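Long-range contacts in 2'-5' RNA Ligase (Thermus thermophilus, PDB 1IUH), which belongs to the LigT-like family of the 2H phosphoesterase clan, two-lobed proteins built on a curled antiparallel sheet around a central cleft: residues R87-K92 and T132-K137; A6-E11 and Q37-L42; R75-F80 and V146-E151. One frame throughout, in Å; residues are numbered along the deposited sequence.

Interaction 1: residues R87-K92 and T132-K137; sequences RVWFAK and TLARRK
L133 lays its CD1 methyl over one face of the W89 indole, 3.6 Å from the centroid of the six-membered ring and 14° off the ring normal, a CH-pi contact. Its CG stands anti to the carbonyl carbon (chi1 -62°), which carries CD1 over the indole. A134 CB lies near the ring plane at the indole edge, and Y79 also stacks on W89. The strands are antiparallel, their axes at 172°, with W89 and A134 as a hydrogen-bonded pair. A classic bulge interrupts the register: W89 O accepts from both L133 N (2.6 Å) and A134 N (3.1 Å), each in the carbonyl plane. The extra residue brings T132 opposite F90 and onto the face of V88 and R135. T132 ends H130-I131-T132, the second His-x-Thr signature of the 2H clan, and F90 stacks on H130. V88 CG1 faces T132 CG2, the two side chains crossing at about a right angle. V88 CG2 lies over one face of the R135 guanidinium. R87 and R135 run side by side, guanidinium planes nearly coplanar; R87 NH2 and R135 NH1, 3.5 Å apart, are two donors that do not bond each other and probably raise the positive charge on the side carrying V88 and T132.

Interaction 2: residues A6-E11 and Q37-L42; sequences AVFLPE and QLHLTL
V7 and L40 form the hydrogen-bonded pair that ties these antiparallel strands together, their axes at 165°. V7 N donates to L40 O over 2.8 Å, and L40 N returns a bond to V7 O over 3.1 Å. A6 and T41 follow as a non-hydrogen-bonded pair, with side chains on the face that also carries H39. Beyond the strand pairing, a water takes over the link: it accepts from L9 N at 3.1 Å and donates to L38 O at 2.8 Å.

H39 makes a side-chain bond within its own segment. Its ND1 donates to Q37 O at 2.7 Å, with the oxygen only 8° out of the imidazole plane, which fixes the rotation of the ring. H39 CG stands between backbone N and carbonyl carbon (chi1 76°), bringing CD2 of the ring up to A6 CB. H39-L40-T41 is the first His-x-Thr signature of the 2H clan, and the rings of F4 and Y171 also meet H39.

Apolar contacts occur on both faces. On the histidine's face A6 CB approaches H39 CD2 to 3.6 Å, and F8 CE2 reaches H39 CB at 3.7 Å, the F8 and H39 side chains crossing at a slant. On the reverse face V7 CG2 meets L42 CD1 at 3.9 Å, and L40 and L42 continue onto F98 of helix 96-113. L9 CD1 leans on the L38 backbone, and L9 packs further against I131 and W152.

Interaction 3: residues R75-F80 and V146-E151; sequences RGTGYF and VLFGLE
The backbones of G76 and L147 come closest, CA to CA 4.2 Å, while the CA atoms of R75 and F148 are 5.1 Å apart. Residues 146-148 run alongside strand 75-80 as a loop without regular bridges: T77 N is near V146 O, but the angle is too poor for a hydrogen bond. What V146 O does meet is the G76 CA, in a CA-H...O contact of 3.2 Å with 143° at the hydrogen. G76 has a positive phi of 80°, at which a CB would be jammed against the R75 carbonyl oxygen, a conformation that glycine accommodates because it has no CB.

T77 supplies the conventional bond. Its OG1 lies between backbone N and carbonyl carbon (chi1 44°) and accepts from V146 N at 2.9 Å in a nearly straight geometry. The methyl CG2, anti to the carbonyl carbon, meets V146 CB at 3.7 Å and F148 CE1 at 3.8 Å. The F148 ring presents its edge to the backbone, CD1 lying 3.4 Å from G76 N, and V146 CG1 lies over one face, offset toward the rim. L147 CD2 reaches G76 CA at 3.9 Å. F148 also packs on L17 and A20 of helix 11-21 and on A91. Past F148, G149 and L150 together face one residue of strand 70-80: a G1 beta bulge, through which the loop enters strand 150-164 of the antiparallel LigT-like sheet.

From the N terminus, strand 2-8 is followed by helix 11-21 and strand 30-32 before the chain comes back at 37-42, closing interaction 2 and joining strands 2-8 and 39-47. Later, 75-80 opens interaction 3, 87-92 opens interaction 1, 132-137 closes interaction 1 and 146-151 closes interaction 3, so interaction 1 lies wholly within the span of interaction 3. Interaction 1 joins strands 88-94 and 130-136; interaction 3 joins strand 70-80 to the loop leading into 150-164, all in one antiparallel sheet. Probable hydrogen bonds R87 N to F80 O and K92 O to R75 N link interactions 1 and 3, and L38 CD2 packs on T132 O between interactions 2 and 1. Interactions 2 and 3 do not touch.

Interaction 1: residues R87-K92 and T132-K137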
loop_
_atom_site.group_PDB
_atom_site.type_symbol
_atom_site.label_atom_id
_atom_site.label_comp_id
_atom_site.label_asym_id
_atom_site.label_seq_id
_atom_site.Cartn_x
_atom_site.Cartn_y
_atom_site.Cartn_z
ATOM N N ARG A 87 -9.983 -6.321 11.741
ATOM C CA ARG A 87 -9.494 -7.199 10.683
ATOM C C ARG A 87 -8.020 -6.827 10.527
ATOM O O ARG A 87 -7.152 -7.693 10.414
ATOM C CB ARG A 87 -10.233 -6.879 9.380
ATOM C CG ARG A 87 -9.957 -7.778 8.125
ATOM C CD ARG A 87 -10.483 -7.065 6.743
ATOM N NE ARG A 87 -9.419 -6.859 5.713
ATOM C CZ ARG A 87 -9.533 -6.171 4.570
ATOM N NH1 ARG A 87 -10.669 -5.575 4.255
ATOM N NH2 ARG A 87 -8.514 -6.106 3.722
ATOM N N VAL A 88 -7.733 -5.534 10.610
ATOM C CA VAL A 88 -6.396 -5.053 10.362
ATOM C C VAL A 88 -5.865 -3.959 11.251
ATOM O O VAL A 88 -6.596 -3.110 11.723
ATOM C CB VAL A 88 -6.310 -4.537 8.878
ATOM C CG1 VAL A 88 -4.909 -4.060 8.534
ATOM C CG2 VAL A 88 -6.646 -5.636 7.951
ATOM N N TRP A 89 -4.566 -3.951 11.453
ATOM C CA TRP A 89 -3.993 -2.885 12.240
ATOM C C TRP A 89 -3.043 -2.173 11.272
ATOM O O TRP A 89 -2.137 -2.822 10.729
ATOM C CB TRP A 89 -3.211 -3.419 13.430
ATOM C CG TRP A 89 -2.705 -2.293 14.302
ATOM C CD1 TRP A 89 -3.392 -1.157 14.649
ATOM C CD2 TRP A 89 -1.477 -2.246 15.014
ATOM N NE1 TRP A 89 -2.670 -0.421 15.539
ATOM C CE2 TRP A 89 -1.488 -1.063 15.785
ATOM C CE3 TRP A 89 -0.357 -3.093 15.086
ATOM C CZ2 TRP A 89 -0.407 -0.692 16.639
ATOM C CZ3 TRP A 89 0.726 -2.719 15.943
ATOM C CH2 TRP A 89 0.675 -1.530 16.704
ATOM N N PHE A 90 -3.226 -0.855 11.088
ATOM C CA PHE A 90 -2.416 -0.082 10.159
ATOM C C PHE A 90 -1.976 1.264 10.644
ATOM O O PHE A 90 -2.522 1.843 11.561
ATOM C CB PHE A 90 -3.180 0.142 8.832
ATOM C CG PHE A 90 -4.504 0.902 9.007
ATOM C CD1 PHE A 90 -4.518 2.276 9.212
ATOM C CD2 PHE A 90 -5.715 0.213 9.100
ATOM C CE1 PHE A 90 -5.689 2.935 9.509
ATOM C CE2 PHE A 90 -6.908 0.885 9.409
ATOM C CZ PHE A 90 -6.899 2.216 9.608
ATOM N N ALA A 91 -0.982 1.792 9.962
ATOM C CA ALA A 91 -0.532 3.112 10.298
ATOM C C ALA A 91 -1.139 4.081 9.250
ATOM O O ALA A 91 -1.251 3.718 8.078
ATOM C CB ALA A 91 0.987 3.151 10.254
ATOM N N LYS A 92 -1.532 5.295 9.669
ATOM C CA LYS A 92 -2.032 6.304 8.730
ATOM C C LYS A 92 -0.816 7.141 8.269
ATOM O O LYS A 92 0.044 7.534 9.060
ATOM C CB LYS A 92 -3.128 7.224 9.350
ATOM C CG LYS A 92 -4.446 6.533 9.887
ATOM C CD LYS A 92 -5.687 7.493 9.990
ATOM C CE LYS A 92 -6.444 7.512 11.398
ATOM N NZ LYS A 92 -7.635 6.583 11.663
ATOM N N THR A 132 -0.428 -1.309 6.388
ATOM C CA THR A 132 -0.732 -2.404 7.295
ATOM C C THR A 132 0.412 -2.892 8.165
ATOM O O THR A 132 1.483 -3.159 7.679
ATOM C CB THR A 132 -1.304 -3.532 6.496
ATOM O OG1 THR A 132 -2.340 -2.965 5.704
ATOM C CG2 THR A 132 -1.934 -4.557 7.366
ATOM N N LEU A 133 0.118 -3.033 9.455
ATOM C CA LEU A 133 1.039 -3.475 10.518
ATOM C C LEU A 133 0.852 -4.910 10.933
ATOM O O LEU A 133 1.818 -5.613 11.290
ATOM C CB LEU A 133 0.814 -2.626 11.761
ATOM C CG LEU A 133 1.097 -1.159 11.540
ATOM C CD1 LEU A 133 0.500 -0.404 12.650
ATOM C CD2 LEU A 133 2.585 -0.952 11.429
ATOM N N ALA A 134 -0.401 -5.335 10.922
ATOM C CA ALA A 134 -0.717 -6.691 11.280
ATOM C C ALA A 134 -2.142 -7.008 10.929
ATOM O O ALA A 134 -2.963 -6.123 10.785
ATOM C CB ALA A 134 -0.466 -6.906 12.801
ATOM N N ARG A 135 -2.432 -8.294 10.803
ATOM C CA ARG A 135 -3.793 -8.746 10.472
ATOM C C ARG A 135 -4.284 -9.757 11.543
ATOM O O ARG A 135 -3.520 -10.604 12.054
ATOM C CB ARG A 135 -3.835 -9.357 9.049
ATOM C CG ARG A 135 -3.471 -8.379 7.929
ATOM C CD ARG A 135 -3.514 -8.935 6.427
ATOM N NE ARG A 135 -3.656 -7.814 5.449
ATOM C CZ ARG A 135 -4.829 -7.236 5.083
ATOM N NH1 ARG A 135 -6.011 -7.670 5.581
ATOM N NH2 ARG A 135 -4.820 -6.174 4.250
ATOM N N ARG A 136 -5.564 -9.629 11.878
ATOM C CA ARG A 136 -6.189 -10.451 12.887
ATOM C C ARG A 136 -6.617 -11.836 12.411
ATOM O O ARG A 136 -7.668 -12.013 11.796
ATOM C CB ARG A 136 -7.338 -9.614 13.504
ATOM C CG ARG A 136 -8.665 -10.257 13.727
ATOM C CD ARG A 136 -8.574 -11.446 14.597
ATOM N NE ARG A 136 -9.707 -11.573 15.514
ATOM C CZ ARG A 136 -10.583 -12.564 15.484
ATOM N NH1 ARG A 136 -10.474 -13.540 14.567
ATOM N NH2 ARG A 136 -11.560 -12.581 16.401
ATOM N N LYS A 137 -5.758 -12.811 12.671
ATOM C CA LYS A 137 -5.985 -14.191 12.319
ATOM C C LYS A 137 -6.744 -14.905 13.445
ATOM O O LYS A 137 -7.315 -15.969 13.246
ATOM C CB LYS A 137 -4.671 -14.886 12.083
ATOM C CG LYS A 137 -4.148 -14.879 10.609
ATOM C CD LYS A 137 -2.935 -15.916 10.464
ATOM C CE LYS A 137 -2.608 -16.366 9.018
ATOM N NZ LYS A 137 -1.122 -16.223 8.646
#

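Interaction 2: residues A6-E11 and Q37-L42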
loop_
_atom_site.group_PDB
_atom_site.type_symbol
_atom_site.label_atom_id
_atom_site.label_comp_id
_atom_site.label_asym_id
_atom_site.label_seq_id
_atom_site.Cartn_x
_atom_site.Cartn_y
_atom_site.Cartn_z
ATOM N N ALA A 6 2.302 0.188 -5.386
ATOM C CA ALA A 6 2.552 0.508 -4.011
ATOM C C ALA A 6 3.815 1.322 -3.823
ATOM O O ALA A 6 4.656 1.414 -4.711
ATOM C CB ALA A 6 2.658 -0.831 -3.175
ATOM N N VAL A 7 3.940 1.888 -2.630
ATOM C CA VAL A 7 5.120 2.628 -2.273
ATOM C C VAL A 7 5.841 1.788 -1.208
ATOM O O VAL A 7 5.232 1.417 -0.198
ATOM C CB VAL A 7 4.764 3.970 -1.645
ATOM C CG1 VAL A 7 6.003 4.559 -0.890
ATOM C CG2 VAL A 7 4.290 4.864 -2.659
ATOM N N PHE A 8 7.105 1.467 -1.437
ATOM C CA PHE A 8 7.894 0.770 -0.427
ATOM C C PHE A 8 8.582 1.855 0.395
ATOM O O PHE A 8 8.655 3.030 -0.013
ATOM C CB PHE A 8 8.857 -0.247 -1.047
ATOM C CG PHE A 8 8.162 -1.502 -1.451
ATOM C CD1 PHE A 8 7.803 -1.721 -2.786
ATOM C CD2 PHE A 8 7.734 -2.397 -0.469
ATOM C CE1 PHE A 8 7.021 -2.801 -3.146
ATOM C CE2 PHE A 8 6.964 -3.467 -0.783
ATOM C CZ PHE A 8 6.589 -3.685 -2.155
ATOM N N LEU A 9 9.078 1.462 1.551
ATOM C CA LEU A 9 9.545 2.418 2.508
ATOM C C LEU A 9 11.005 2.372 2.858
ATOM O O LEU A 9 11.659 1.324 2.740
ATOM C CB LEU A 9 8.664 2.243 3.756
ATOM C CG LEU A 9 7.204 2.105 3.300
ATOM C CD1 LEU A 9 6.382 1.340 4.333
ATOM C CD2 LEU A 9 6.591 3.447 3.036
ATOM N N PRO A 10 11.552 3.523 3.298
ATOM C CA PRO A 10 12.969 3.548 3.654
ATOM C C PRO A 10 13.227 3.043 5.083
ATOM O O PRO A 10 12.328 2.925 5.925
ATOM C CB PRO A 10 13.340 5.007 3.449
ATOM C CG PRO A 10 12.098 5.751 3.986
ATOM C CD PRO A 10 10.932 4.861 3.472
ATOM N N GLU A 11 14.478 2.738 5.331
ATOM C CA GLU A 11 14.905 2.259 6.617
ATOM C C GLU A 11 14.281 2.928 7.892
ATOM O O GLU A 11 13.692 2.253 8.755
ATOM C CB GLU A 11 16.446 2.310 6.599
ATOM C CG GLU A 11 17.135 2.049 7.911
ATOM C CD GLU A 11 18.346 1.142 7.729
ATOM O OE1 GLU A 11 19.117 1.353 6.751
ATOM O OE2 GLU A 11 18.529 0.208 8.564
ATOM N N GLN A 37 7.930 -6.380 3.698
ATOM C CA GLN A 37 6.679 -6.320 2.920
ATOM C C GLN A 37 5.874 -5.081 3.351
ATOM O O GLN A 37 4.840 -4.758 2.754
ATOM C CB GLN A 37 5.783 -7.551 3.114
ATOM C CG GLN A 37 6.438 -8.858 2.718
ATOM C CD GLN A 37 5.422 -9.992 2.519
ATOM O OE1 GLN A 37 4.506 -10.203 3.317
ATOM N NE2 GLN A 37 5.599 -10.715 1.466
ATOM N N LEU A 38 6.333 -4.393 4.402
ATOM C CA LEU A 38 5.586 -3.232 4.849
ATOM C C LEU A 38 5.478 -2.293 3.638
ATOM O O LEU A 38 6.436 -2.107 2.904
ATOM C CB LEU A 38 6.267 -2.606 6.056
ATOM C CG LEU A 38 6.049 -3.241 7.464
ATOM C CD1 LEU A 38 6.989 -2.458 8.426
ATOM C CD2 LEU A 38 4.579 -3.167 8.027
ATOM N N HIS A 39 4.295 -1.736 3.395
ATOM C CA HIS A 39 4.107 -0.880 2.212
ATOM C C HIS A 39 2.746 -0.149 2.185
ATOM O O HIS A 39 1.786 -0.560 2.845
ATOM C CB HIS A 39 4.181 -1.769 0.976
ATOM C CG HIS A 39 2.934 -2.567 0.773
ATOM N ND1 HIS A 39 2.692 -3.746 1.449
ATOM C CD2 HIS A 39 1.822 -2.317 0.030
ATOM C CE1 HIS A 39 1.483 -4.191 1.124
ATOM N NE2 HIS A 39 0.935 -3.341 0.270
ATOM N N LEU A 40 2.646 0.884 1.372
ATOM C CA LEU A 40 1.371 1.621 1.228
ATOM C C LEU A 40 0.884 1.372 -0.193
ATOM O O LEU A 40 1.569 1.738 -1.163
ATOM C CB LEU A 40 1.580 3.133 1.411
ATOM C CG LEU A 40 0.327 4.005 1.405
ATOM C CD1 LEU A 40 0.478 5.255 2.372
ATOM C CD2 LEU A 40 0.097 4.449 -0.050
ATOM N N THR A 41 -0.276 0.757 -0.335
ATOM C CA THR A 41 -0.819 0.484 -1.673
ATOM C C THR A 41 -1.496 1.681 -2.346
ATOM O O THR A 41 -2.295 2.341 -1.756
ATOM C CB THR A 41 -1.818 -0.682 -1.599
ATOM O OG1 THR A 41 -1.130 -1.850 -1.088
ATOM C CG2 THR A 41 -2.420 -0.963 -2.974
ATOM N N LEU A 42 -1.149 2.016 -3.575
ATOM C CA LEU A 42 -1.845 3.162 -4.173
ATOM C C LEU A 42 -3.070 2.710 -4.955
ATOM O O LEU A 42 -4.055 3.429 -5.061
ATOM C CB LEU A 42 -0.924 3.939 -5.063
ATOM C CG LEU A 42 0.349 4.368 -4.365
ATOM C CD1 LEU A 42 1.488 4.396 -5.384
ATOM C CD2 LEU A 42 0.130 5.723 -3.737
HETATM O O HOH W 1 9.077 -1.279 2.938
#

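Interaction 3: residues R75-F80 and V146-E151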
loop_
_atom_site.group_PDB
_atom_site.type_symbol
_atom_site.label_atom_id
_atom_site.label_comp_id
_atom_site.label_asym_id
_atom_site.label_seq_id
_atom_site.Cartn_x
_atom_site.Cartn_y
_atom_site.Cartn_z
ATOM N N ARG A 75 1.565 9.202 10.520
ATOM C CA ARG A 75 0.848 9.914 11.559
ATOM C C ARG A 75 -0.261 9.133 12.270
ATOM O O ARG A 75 -1.399 9.150 11.823
ATOM C CB ARG A 75 0.297 11.183 10.896
ATOM C CG ARG A 75 -0.120 12.269 11.832
ATOM C CD ARG A 75 -0.317 13.576 11.074
ATOM N NE ARG A 75 -0.996 14.557 11.927
ATOM C CZ ARG A 75 -2.308 14.576 12.151
ATOM N NH1 ARG A 75 -3.101 13.679 11.569
ATOM N NH2 ARG A 75 -2.816 15.470 12.998
ATOM N N GLY A 76 0.045 8.447 13.367
ATOM C CA GLY A 76 -1.010 7.701 14.063
ATOM C C GLY A 76 -1.379 6.354 13.484
ATOM O O GLY A 76 -1.018 6.051 12.346
ATOM N N THR A 77 -2.089 5.537 14.260
ATOM C CA THR A 77 -2.498 4.181 13.829
ATOM C C THR A 77 -4.015 4.057 13.783
ATOM O O THR A 77 -4.698 4.963 14.217
ATOM C CB THR A 77 -2.074 3.140 14.829
ATOM O OG1 THR A 77 -2.374 3.661 16.123
ATOM C CG2 THR A 77 -0.634 2.781 14.718
ATOM N N GLY A 78 -4.533 2.936 13.271
ATOM C CA GLY A 78 -5.963 2.710 13.241
ATOM C C GLY A 78 -6.328 1.254 12.972
ATOM O O GLY A 78 -5.411 0.426 12.746
ATOM N N TYR A 79 -7.641 0.931 13.009
ATOM C CA TYR A 79 -8.141 -0.441 12.698
ATOM C C TYR A 79 -9.300 -0.496 11.713
ATOM O O TYR A 79 -10.044 0.448 11.561
ATOM C CB TYR A 79 -8.655 -1.212 13.923
ATOM C CG TYR A 79 -7.658 -1.360 15.016
ATOM C CD1 TYR A 79 -7.388 -0.293 15.863
ATOM C CD2 TYR A 79 -6.934 -2.531 15.159
ATOM C CE1 TYR A 79 -6.419 -0.387 16.826
ATOM C CE2 TYR A 79 -5.957 -2.636 16.104
ATOM C CZ TYR A 79 -5.694 -1.565 16.950
ATOM O OH TYR A 79 -4.751 -1.651 17.933
ATOM N N PHE A 80 -9.438 -1.631 11.052
ATOM C CA PHE A 80 -10.553 -1.825 10.173
ATOM C C PHE A 80 -11.060 -3.197 10.539
ATOM O O PHE A 80 -10.300 -4.154 10.576
ATOM C CB PHE A 80 -10.183 -1.846 8.686
ATOM C CG PHE A 80 -11.299 -2.422 7.805
ATOM C CD1 PHE A 80 -12.402 -1.638 7.440
ATOM C CD2 PHE A 80 -11.319 -3.798 7.479
ATOM C CE1 PHE A 80 -13.499 -2.222 6.786
ATOM C CE2 PHE A 80 -12.415 -4.390 6.826
ATOM C CZ PHE A 80 -13.502 -3.603 6.484
ATOM N N VAL A 146 -0.686 4.521 18.294
ATOM C CA VAL A 146 0.755 4.762 18.244
ATOM C C VAL A 146 0.966 6.023 17.385
ATOM O O VAL A 146 0.661 6.000 16.175
ATOM C CB VAL A 146 1.569 3.612 17.573
ATOM C CG1 VAL A 146 3.010 4.073 17.354
ATOM C CG2 VAL A 146 1.592 2.384 18.440
ATOM N N LEU A 147 1.451 7.111 17.998
ATOM C CA LEU A 147 1.711 8.349 17.252
ATOM C C LEU A 147 3.087 8.293 16.681
ATOM O O LEU A 147 4.018 7.845 17.356
ATOM C CB LEU A 147 1.605 9.559 18.143
ATOM C CG LEU A 147 0.220 9.565 18.768
ATOM C CD1 LEU A 147 -0.046 10.965 19.380
ATOM C CD2 LEU A 147 -0.845 9.226 17.682
ATOM N N PHE A 148 3.244 8.749 15.445
ATOM C CA PHE A 148 4.570 8.678 14.838
ATOM C C PHE A 148 5.328 9.993 14.609
ATOM O O PHE A 148 6.502 10.117 15.024
ATOM C CB PHE A 148 4.494 7.951 13.505
ATOM C CG PHE A 148 3.974 6.553 13.598
ATOM C CD1 PHE A 148 2.632 6.287 13.397
ATOM C CD2 PHE A 148 4.851 5.477 13.798
ATOM C CE1 PHE A 148 2.160 4.957 13.383
ATOM C CE2 PHE A 148 4.379 4.150 13.781
ATOM C CZ PHE A 148 3.023 3.899 13.567
ATOM N N GLY A 149 4.657 10.937 13.920
ATOM C CA GLY A 149 5.247 12.221 13.567
ATOM C C GLY A 149 6.598 11.984 12.929
ATOM O O GLY A 149 7.637 12.326 13.487
ATOM N N LEU A 150 6.613 11.357 11.767
ATOM C CA LEU A 150 7.872 11.084 11.096
ATOM C C LEU A 150 7.718 11.423 9.602
ATOM O O LEU A 150 6.892 10.826 8.932
ATOM C CB LEU A 150 8.255 9.617 11.278
ATOM C CG LEU A 150 9.299 9.089 10.277
ATOM C CD1 LEU A 150 10.576 9.934 10.376
ATOM C CD2 LEU A 150 9.597 7.609 10.499
ATOM N N GLU A 151 8.533 12.351 9.093
ATOM C CA GLU A 151 8.463 12.773 7.692
ATOM C C GLU A 151 9.517 12.029 6.898
ATOM O O GLU A 151 10.571 11.719 7.393
ATOM C CB GLU A 151 8.682 14.304 7.549
ATOM C CG GLU A 151 8.228 14.886 6.199
ATOM C CD GLU A 151 8.581 16.401 5.947
ATOM O OE1 GLU A 151 8.054 17.319 6.613
ATOM O OE2 GLU A 151 9.403 16.677 5.051
#